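Local coordinates for protein GH62 hydrolase (Scytalidium thermophilum, PDB 4PVA) that probably removes arabinofuranosyl side groups from arabinoxylan as a family 62 alpha-L-arabinofuranosidase of a thermophilic fungus, at residues F60-F74 with F87-A101. Sequence-based numbering, arbitrary orientation.
With PO4 (phosphate ion), chain D; PO4 (phosphate ion), chain C.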
# COMPACT_ATOMS: atom_id res chain seq x y z
N PHE A 60 -9.40 -3.65 2.31
CA PHE A 60 -9.53 -2.43 3.11
C PHE A 60 -9.14 -1.29 2.21
O PHE A 60 -8.18 -1.39 1.44
CB PHE A 60 -8.63 -2.46 4.35
CG PHE A 60 -8.92 -3.63 5.29
CD1 PHE A 60 -8.49 -4.92 4.95
CD2 PHE A 60 -9.62 -3.45 6.46
CE1 PHE A 60 -8.76 -5.99 5.78
CE2 PHE A 60 -9.86 -4.53 7.30
CZ PHE A 60 -9.42 -5.78 6.94
N ALA A 61 -9.88 -0.19 2.26
CA ALA A 61 -9.66 0.98 1.45
C ALA A 61 -10.01 2.23 2.23
O ALA A 61 -10.67 2.15 3.28
CB ALA A 61 -10.47 0.92 0.16
N SER A 62 -9.60 3.40 1.74
CA SER A 62 -9.98 4.64 2.36
C SER A 62 -11.10 5.28 1.62
O SER A 62 -11.23 5.19 0.41
CB SER A 62 -8.85 5.61 2.43
OG SER A 62 -7.79 5.04 3.22
N THR A 63 -11.96 5.94 2.38
CA THR A 63 -12.97 6.84 1.86
C THR A 63 -12.41 8.24 1.89
O THR A 63 -11.79 8.64 2.88
CB THR A 63 -14.29 6.75 2.66
OG1 THR A 63 -14.03 7.12 4.03
CG2 THR A 63 -14.84 5.37 2.62
N ALA A 64 -12.63 9.00 0.81
CA ALA A 64 -12.15 10.36 0.73
C ALA A 64 -13.26 11.28 0.31
O ALA A 64 -13.99 10.96 -0.63
CB ALA A 64 -11.01 10.43 -0.26
N LYS A 65 -13.34 12.42 0.97
CA LYS A 65 -14.22 13.52 0.56
C LYS A 65 -13.54 14.78 1.10
O LYS A 65 -12.61 14.70 1.87
CB LYS A 65 -15.66 13.33 1.07
CG LYS A 65 -15.73 12.94 2.53
CD LYS A 65 -17.18 12.80 3.00
CE LYS A 65 -17.25 12.21 4.39
NZ LYS A 65 -18.63 12.14 4.94
N SER A 66 -14.06 15.94 0.73
CA SER A 66 -13.49 17.17 1.25
C SER A 66 -13.50 17.23 2.78
O SER A 66 -12.60 17.77 3.38
CB SER A 66 -14.15 18.39 0.61
OG SER A 66 -13.75 18.45 -0.76
N GLU A 67 -14.50 16.61 3.41
CA GLU A 67 -14.61 16.62 4.86
C GLU A 67 -13.53 15.80 5.57
O GLU A 67 -13.18 16.08 6.71
CB GLU A 67 -16.00 16.10 5.27
CG GLU A 67 -16.31 16.12 6.77
CD GLU A 67 -15.73 14.95 7.55
OE1 GLU A 67 -15.41 15.16 8.74
OE2 GLU A 67 -15.55 13.82 7.00
N GLY A 68 -13.02 14.76 4.91
CA GLY A 68 -12.04 13.95 5.58
C GLY A 68 -11.86 12.56 5.01
O GLY A 68 -12.42 12.21 3.97
N TYR A 69 -11.09 11.78 5.76
CA TYR A 69 -10.71 10.41 5.43
C TYR A 69 -11.07 9.46 6.52
O TYR A 69 -10.81 9.72 7.70
CB TYR A 69 -9.21 10.26 5.21
CG TYR A 69 -8.76 10.72 3.88
CD1 TYR A 69 -8.69 12.06 3.56
CD2 TYR A 69 -8.37 9.81 2.90
CE1 TYR A 69 -8.30 12.48 2.29
CE2 TYR A 69 -7.96 10.20 1.66
CZ TYR A 69 -7.92 11.53 1.35
OH TYR A 69 -7.52 11.93 0.09
N ASN A 70 -11.60 8.32 6.15
CA ASN A 70 -11.72 7.19 7.06
C ASN A 70 -11.62 5.90 6.20
O ASN A 70 -11.09 6.00 5.08
CB ASN A 70 -12.98 7.32 7.91
CG ASN A 70 -12.89 6.52 9.19
OD1 ASN A 70 -13.16 5.32 9.19
ND2 ASN A 70 -12.69 7.19 10.31
N MSE A 71 -11.99 4.73 6.70
CA MSE A 71 -11.69 3.48 6.00
C MSE A 71 -12.88 2.55 6.00
O MSE A 71 -13.78 2.64 6.86
CB MSE A 71 -10.44 2.79 6.60
CG MSE A 71 -9.21 3.72 6.55
SE MSE A 71 -7.60 2.90 7.23
CE MSE A 71 -8.25 2.50 9.04
N VAL A 72 -12.84 1.65 5.03
CA VAL A 72 -13.89 0.64 4.84
C VAL A 72 -13.27 -0.72 4.68
O VAL A 72 -12.13 -0.83 4.18
CB VAL A 72 -14.78 0.89 3.61
CG1 VAL A 72 -15.71 2.05 3.84
CG2 VAL A 72 -13.99 1.04 2.30
N TYR A 73 -14.00 -1.75 5.08
CA TYR A 73 -13.70 -3.12 4.78
C TYR A 73 -14.83 -3.69 3.92
O TYR A 73 -16.01 -3.43 4.19
CB TYR A 73 -13.56 -3.93 6.07
CG TYR A 73 -13.62 -5.41 5.85
CD1 TYR A 73 -12.52 -6.11 5.39
CD2 TYR A 73 -14.80 -6.11 6.08
CE1 TYR A 73 -12.57 -7.47 5.17
CE2 TYR A 73 -14.88 -7.47 5.84
CZ TYR A 73 -13.78 -8.16 5.40
OH TYR A 73 -13.89 -9.52 5.17
N PHE A 74 -14.48 -4.53 2.96
CA PHE A 74 -15.47 -5.31 2.23
C PHE A 74 -14.82 -6.58 1.69
O PHE A 74 -13.60 -6.68 1.57
CB PHE A 74 -16.13 -4.47 1.13
CG PHE A 74 -15.18 -3.89 0.12
CD1 PHE A 74 -14.44 -2.74 0.40
CD2 PHE A 74 -15.05 -4.46 -1.13
CE1 PHE A 74 -13.61 -2.19 -0.56
CE2 PHE A 74 -14.19 -3.92 -2.08
CZ PHE A 74 -13.48 -2.78 -1.79
N PHE A 87 -20.24 -2.21 2.17
CA PHE A 87 -19.10 -1.68 2.90
C PHE A 87 -19.36 -1.78 4.39
O PHE A 87 -20.47 -1.46 4.86
CB PHE A 87 -18.87 -0.21 2.58
CG PHE A 87 -18.29 0.07 1.22
CD1 PHE A 87 -17.79 -0.93 0.37
CD2 PHE A 87 -18.20 1.38 0.79
CE1 PHE A 87 -17.24 -0.62 -0.87
CE2 PHE A 87 -17.66 1.70 -0.45
CZ PHE A 87 -17.18 0.70 -1.27
N TYR A 88 -18.38 -2.24 5.15
CA TYR A 88 -18.36 -1.99 6.58
C TYR A 88 -17.52 -0.74 6.82
O TYR A 88 -16.30 -0.76 6.61
CB TYR A 88 -17.81 -3.17 7.37
CG TYR A 88 -17.97 -2.97 8.86
CD1 TYR A 88 -17.05 -2.21 9.58
CD2 TYR A 88 -19.07 -3.49 9.55
CE1 TYR A 88 -17.21 -2.01 10.94
CE2 TYR A 88 -19.23 -3.29 10.90
CZ TYR A 88 -18.31 -2.54 11.59
OH TYR A 88 -18.44 -2.32 12.95
N TYR A 89 -18.15 0.35 7.24
CA TYR A 89 -17.46 1.59 7.56
C TYR A 89 -16.78 1.43 8.92
O TYR A 89 -17.43 1.25 9.95
CB TYR A 89 -18.43 2.75 7.52
CG TYR A 89 -18.93 3.07 6.13
CD1 TYR A 89 -18.17 3.83 5.27
CD2 TYR A 89 -20.15 2.61 5.68
CE1 TYR A 89 -18.60 4.14 4.01
CE2 TYR A 89 -20.61 2.93 4.41
CZ TYR A 89 -19.83 3.71 3.58
OH TYR A 89 -20.26 4.02 2.33
N LEU A 90 -15.45 1.46 8.91
CA LEU A 90 -14.70 1.05 10.07
C LEU A 90 -14.77 2.02 11.25
O LEU A 90 -14.39 1.65 12.35
CB LEU A 90 -13.24 0.80 9.65
CG LEU A 90 -13.10 -0.51 8.87
CD1 LEU A 90 -11.78 -0.56 8.12
CD2 LEU A 90 -13.14 -1.71 9.77
N ASP A 91 -15.30 3.22 11.02
CA ASP A 91 -15.64 4.11 12.15
C ASP A 91 -16.71 3.57 13.08
O ASP A 91 -16.86 4.12 14.18
CB ASP A 91 -15.94 5.54 11.68
CG ASP A 91 -17.08 5.62 10.69
OD1 ASP A 91 -18.00 4.80 10.72
OD2 ASP A 91 -17.02 6.53 9.85
N GLN A 92 -17.36 2.48 12.68
CA GLN A 92 -18.33 1.75 13.53
C GLN A 92 -17.65 0.76 14.45
O GLN A 92 -18.27 0.29 15.41
CB GLN A 92 -19.34 0.99 12.65
CG GLN A 92 -20.12 1.90 11.74
CD GLN A 92 -20.82 2.94 12.53
OE1 GLN A 92 -21.75 2.61 13.29
NE2 GLN A 92 -20.37 4.19 12.43
N ALA A 93 -16.40 0.41 14.15
CA ALA A 93 -15.58 -0.41 15.04
C ALA A 93 -14.89 0.51 16.05
O ALA A 93 -14.93 1.74 15.92
CB ALA A 93 -14.52 -1.18 14.23
N PRO A 94 -14.23 -0.06 17.07
CA PRO A 94 -13.43 0.76 17.99
C PRO A 94 -12.40 1.61 17.25
O PRO A 94 -12.08 2.71 17.69
CB PRO A 94 -12.78 -0.27 18.92
CG PRO A 94 -13.81 -1.37 18.95
CD PRO A 94 -14.35 -1.45 17.55
N LEU A 95 -11.92 1.13 16.09
CA LEU A 95 -11.06 1.91 15.18
C LEU A 95 -11.56 3.36 15.07
O LEU A 95 -10.80 4.34 15.22
CB LEU A 95 -10.97 1.20 13.85
CG LEU A 95 -9.90 1.74 12.90
CD1 LEU A 95 -9.46 0.64 11.94
CD2 LEU A 95 -10.51 2.90 12.13
N GLY A 96 -12.88 3.49 14.86
CA GLY A 96 -13.57 4.72 15.20
C GLY A 96 -13.50 5.90 14.24
O GLY A 96 -12.85 5.89 13.21
N TYR A 97 -14.25 6.92 14.61
CA TYR A 97 -14.27 8.18 13.91
C TYR A 97 -12.94 8.90 14.06
O TYR A 97 -12.25 8.76 15.06
CB TYR A 97 -15.42 9.07 14.45
CG TYR A 97 -16.76 8.60 13.92
CD1 TYR A 97 -17.48 7.60 14.57
CD2 TYR A 97 -17.25 9.08 12.71
CE1 TYR A 97 -18.70 7.16 14.06
CE2 TYR A 97 -18.45 8.64 12.18
CZ TYR A 97 -19.16 7.69 12.86
OH TYR A 97 -20.35 7.27 12.28
N GLY A 98 -12.68 9.78 13.12
CA GLY A 98 -11.44 10.52 13.11
C GLY A 98 -10.77 10.32 11.78
O GLY A 98 -11.29 9.59 10.92
N TYR A 99 -9.62 10.93 11.62
CA TYR A 99 -8.78 10.76 10.45
C TYR A 99 -8.04 9.44 10.48
O TYR A 99 -7.28 9.19 11.41
CB TYR A 99 -7.79 11.90 10.39
CG TYR A 99 -6.83 11.77 9.24
CD1 TYR A 99 -7.17 12.17 7.98
CD2 TYR A 99 -5.57 11.30 9.46
CE1 TYR A 99 -6.28 12.07 6.92
CE2 TYR A 99 -4.67 11.16 8.43
CZ TYR A 99 -5.03 11.56 7.16
OH TYR A 99 -4.11 11.44 6.13
N ARG A 100 -8.30 8.60 9.48
CA ARG A 100 -7.50 7.41 9.24
C ARG A 100 -7.43 7.19 7.75
O ARG A 100 -8.44 7.35 7.06
CB ARG A 100 -8.11 6.15 9.83
CG ARG A 100 -8.26 6.08 11.35
CD ARG A 100 -9.59 6.61 11.86
NE ARG A 100 -9.77 6.43 13.32
CZ ARG A 100 -9.16 7.14 14.26
NH1 ARG A 100 -8.33 8.13 13.96
NH2 ARG A 100 -9.41 6.87 15.52
N ALA A 101 -6.27 6.80 7.23
CA ALA A 101 -6.12 6.61 5.81
C ALA A 101 -5.02 5.63 5.49
O ALA A 101 -4.07 5.42 6.26
CB ALA A 101 -5.81 7.93 5.14
P PO4 D . -17.67 9.45 7.36
O1 PO4 D . -16.22 9.69 7.75
O2 PO4 D . -18.53 10.71 7.37
O3 PO4 D . -17.67 8.95 5.97
O4 PO4 D . -18.26 8.45 8.31
P PO4 C . -6.85 9.14 17.39
O1 PO4 C . -6.41 8.70 16.00
O2 PO4 C . -6.63 10.65 17.63
O3 PO4 C . -5.97 8.41 18.35
O4 PO4 C . -8.27 8.63 17.62
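Asn70 ND2 spends its two N-H groups on carbonyls of the 93-100 loop: Gly98 O at 2.8 Å, tilted somewhat from the amide plane, and Gly96 O at 3.2 Å, in that plane and with a nearly linear N-H...O (175°). At the other end of the amide, OD1 accepts from the backbone N of Met71, which fixes the flip. With CG anti to the backbone N (chi1 -157°), the amide reaches across to that loop. Arg100 lines the same turn: NE and NH2 both meet Leu95 O, NH1 meets Tyr99 O, and NH1 and NH2 also hold a phosphate ion, probably from the crystallisation liquor. A leucine in place of Arg100 would probably leave Leu95 O and Tyr99 O without their guanidinium donors and the loop freer to shift. Strands 68-76 and 88-89 form an antiparallel hairpin at the edge of one four-stranded blade of the five-bladed beta-propeller; Tyr73 and Tyr88 are its hydrogen-bonded pair, and Leu90 N continues to Met71 O (2.9 Å). Val72 CG1 lies 3.4 Å from Tyr89 CD1, while Phe87 CE1 sits over one face of the Phe74 ring, the planes 39° apart. Selenomethionine Met71 touches Leu95 CD1 and Arg100 CB, each 3.7 Å from its CE; Tyr118 touches all three.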